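Local structure of transcriptional regulator, putative, Mar family (Thermotoga maritima, 2ETH) at residues F50-L55 against I111-I115. The protein probably binds DNA and regulates transcription as a dimeric member of the MarR family of winged helix-turn-helix proteins. Numbering follows the deposited sequence.
Sequences FLYVAL and IFGEI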
loop_
_atom_site.group_PDB
_atom_site.type_symbol
_atom_site.label_atom_id
_atom_site.label_comp_id
_atom_site.label_asym_id
_atom_site.label_seq_id
_atom_site.Cartn_x
_atom_site.Cartn_y
_atom_site.Cartn_z
ATOM N N PHE A 50 -1.835 10.258 -6.932
ATOM C CA PHE A 50 -2.363 11.346 -6.099
ATOM C C PHE A 50 -1.340 11.727 -5.034
ATOM O O PHE A 50 -0.973 12.874 -4.949
ATOM C CB PHE A 50 -3.721 10.984 -5.441
ATOM C CG PHE A 50 -4.241 12.042 -4.472
ATOM C CD1 PHE A 50 -4.749 13.267 -4.945
ATOM C CD2 PHE A 50 -4.182 11.835 -3.086
ATOM C CE1 PHE A 50 -5.203 14.236 -4.042
ATOM C CE2 PHE A 50 -4.634 12.802 -2.194
ATOM C CZ PHE A 50 -5.160 13.986 -2.659
ATOM N N LEU A 51 -0.835 10.752 -4.273
ATOM C CA LEU A 51 0.201 11.025 -3.235
ATOM C C LEU A 51 1.503 11.581 -3.791
ATOM O O LEU A 51 2.116 12.498 -3.201
ATOM C CB LEU A 51 0.485 9.782 -2.414
ATOM C CG LEU A 51 -0.662 9.304 -1.506
ATOM C CD1 LEU A 51 -0.347 7.894 -0.961
ATOM C CD2 LEU A 51 -0.886 10.327 -0.364
ATOM N N TYR A 52 1.926 11.067 -4.928
ATOM C CA TYR A 52 3.124 11.587 -5.563
ATOM C C TYR A 52 2.974 13.080 -5.749
ATOM O O TYR A 52 3.817 13.833 -5.291
ATOM C CB TYR A 52 3.378 10.868 -6.888
ATOM C CG TYR A 52 4.592 11.335 -7.642
ATOM C CD1 TYR A 52 5.812 11.461 -6.994
ATOM C CD2 TYR A 52 4.530 11.637 -9.006
ATOM C CE1 TYR A 52 6.958 11.878 -7.673
ATOM C CE2 TYR A 52 5.660 12.048 -9.689
ATOM C CZ TYR A 52 6.889 12.169 -8.989
ATOM O OH TYR A 52 8.058 12.619 -9.581
ATOM N N VAL A 53 1.886 13.530 -6.365
ATOM C CA VAL A 53 1.636 14.985 -6.494
ATOM C C VAL A 53 1.371 15.699 -5.165
ATOM O O VAL A 53 1.834 16.819 -4.965
ATOM C CB VAL A 53 0.459 15.315 -7.559
ATOM C CG1 VAL A 53 0.104 16.841 -7.578
ATOM C CG2 VAL A 53 0.866 14.838 -8.945
ATOM N N ALA A 54 0.613 15.066 -4.262
ATOM C CA ALA A 54 0.303 15.673 -2.966
ATOM C C ALA A 54 1.540 15.839 -2.122
ATOM O O ALA A 54 1.633 16.807 -1.380
ATOM C CB ALA A 54 -0.750 14.859 -2.215
ATOM N N LEU A 55 2.490 14.894 -2.214
ATOM C CA LEU A 55 3.721 14.914 -1.375
ATOM C C LEU A 55 4.845 15.715 -1.981
ATOM O O LEU A 55 5.530 16.421 -1.262
ATOM C CB LEU A 55 4.257 13.524 -1.080
ATOM C CG LEU A 55 3.497 12.762 -0.026
ATOM C CD1 LEU A 55 4.039 11.335 -0.079
ATOM C CD2 LEU A 55 3.652 13.434 1.352
ATOM N N ILE A 111 -8.325 16.389 1.337
ATOM C CA ILE A 111 -8.203 14.950 1.495
ATOM C C ILE A 111 -6.775 14.611 1.916
ATOM O O ILE A 111 -6.586 13.781 2.786
ATOM C CB ILE A 111 -8.576 14.145 0.210
ATOM C CG1 ILE A 111 -10.074 14.272 -0.118
ATOM C CG2 ILE A 111 -8.294 12.645 0.385
ATOM C CD1 ILE A 111 -11.003 13.599 0.867
ATOM N N PHE A 112 -5.775 15.254 1.318
ATOM C CA PHE A 112 -4.388 14.992 1.714
ATOM C C PHE A 112 -4.148 15.398 3.166
ATOM O O PHE A 112 -3.451 14.709 3.877
ATOM C CB PHE A 112 -3.371 15.692 0.846
ATOM C CG PHE A 112 -1.964 15.408 1.255
ATOM C CD1 PHE A 112 -1.488 14.088 1.303
ATOM C CD2 PHE A 112 -1.108 16.441 1.604
ATOM C CE1 PHE A 112 -0.180 13.808 1.742
ATOM C CE2 PHE A 112 0.174 16.198 2.009
ATOM C CZ PHE A 112 0.640 14.862 2.107
ATOM N N GLY A 113 -4.755 16.496 3.603
ATOM C CA GLY A 113 -4.699 16.910 4.991
ATOM C C GLY A 113 -5.280 15.878 5.939
ATOM O O GLY A 113 -4.735 15.630 7.003
ATOM N N GLU A 114 -6.384 15.259 5.558
ATOM C CA GLU A 114 -6.908 14.180 6.355
ATOM C C GLU A 114 -5.943 13.005 6.399
ATOM O O GLU A 114 -5.807 12.343 7.415
ATOM C CB GLU A 114 -8.221 13.672 5.788
ATOM C CG GLU A 114 -9.378 14.611 5.968
ATOM C CD GLU A 114 -10.584 14.158 5.138
ATOM O OE1 GLU A 114 -10.600 12.933 4.799
ATOM O OE2 GLU A 114 -11.485 15.001 4.818
ATOM N N ILE A 115 -5.341 12.710 5.263
ATOM C CA ILE A 115 -4.464 11.568 5.137
ATOM C C ILE A 115 -3.206 11.755 6.002
ATOM O O ILE A 115 -2.768 10.834 6.676
ATOM C CB ILE A 115 -4.073 11.373 3.661
ATOM C CG1 ILE A 115 -5.202 10.664 2.915
ATOM C CG2 ILE A 115 -2.798 10.543 3.546
ATOM C CD1 ILE A 115 -4.871 10.447 1.436
#
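Phe112 packs as a knob into a hole on helix 44-56 formed by Phe50, Leu51, Ala54 and Leu55. CG anti to the backbone N (chi1 -180°) carries the ring out toward helix 44-56. The methyl of Ala54 lies over one face in a CH-pi contact, CB 3.9 Å from the ring centroid and shifted toward the rim. The side chains of Leu51 and Leu55 each cross that of Phe112 at about a right angle: CD2 of Leu51 is 4.1 Å from Phe112 CE1, while CD2 of Leu55 presses to 3.4 Å from Phe112 CZ. Phe50 adds an apolar contact, CZ lying 4.3 Å from Phe112 CB, and its ring edge meets Ile115, CE2 4.3 Å from Ile115 CD1. An alanine in place of Phe112 would remove the ring and would probably leave the Ala54 methyl and both leucine CD2 groups without their shared partner, opening a gap between the helices. The two segments run nearly perpendicular (89°), their axes 11.1 Å apart, joining helix 44-56 to the long helix 106-127 within the MarR-type fold. Leu104 of strand 100-104 packs on Phe50 and Ala54, whereas Phe19 and Phe23 of the second subunit cover Ile115 and the two leucines, respectively.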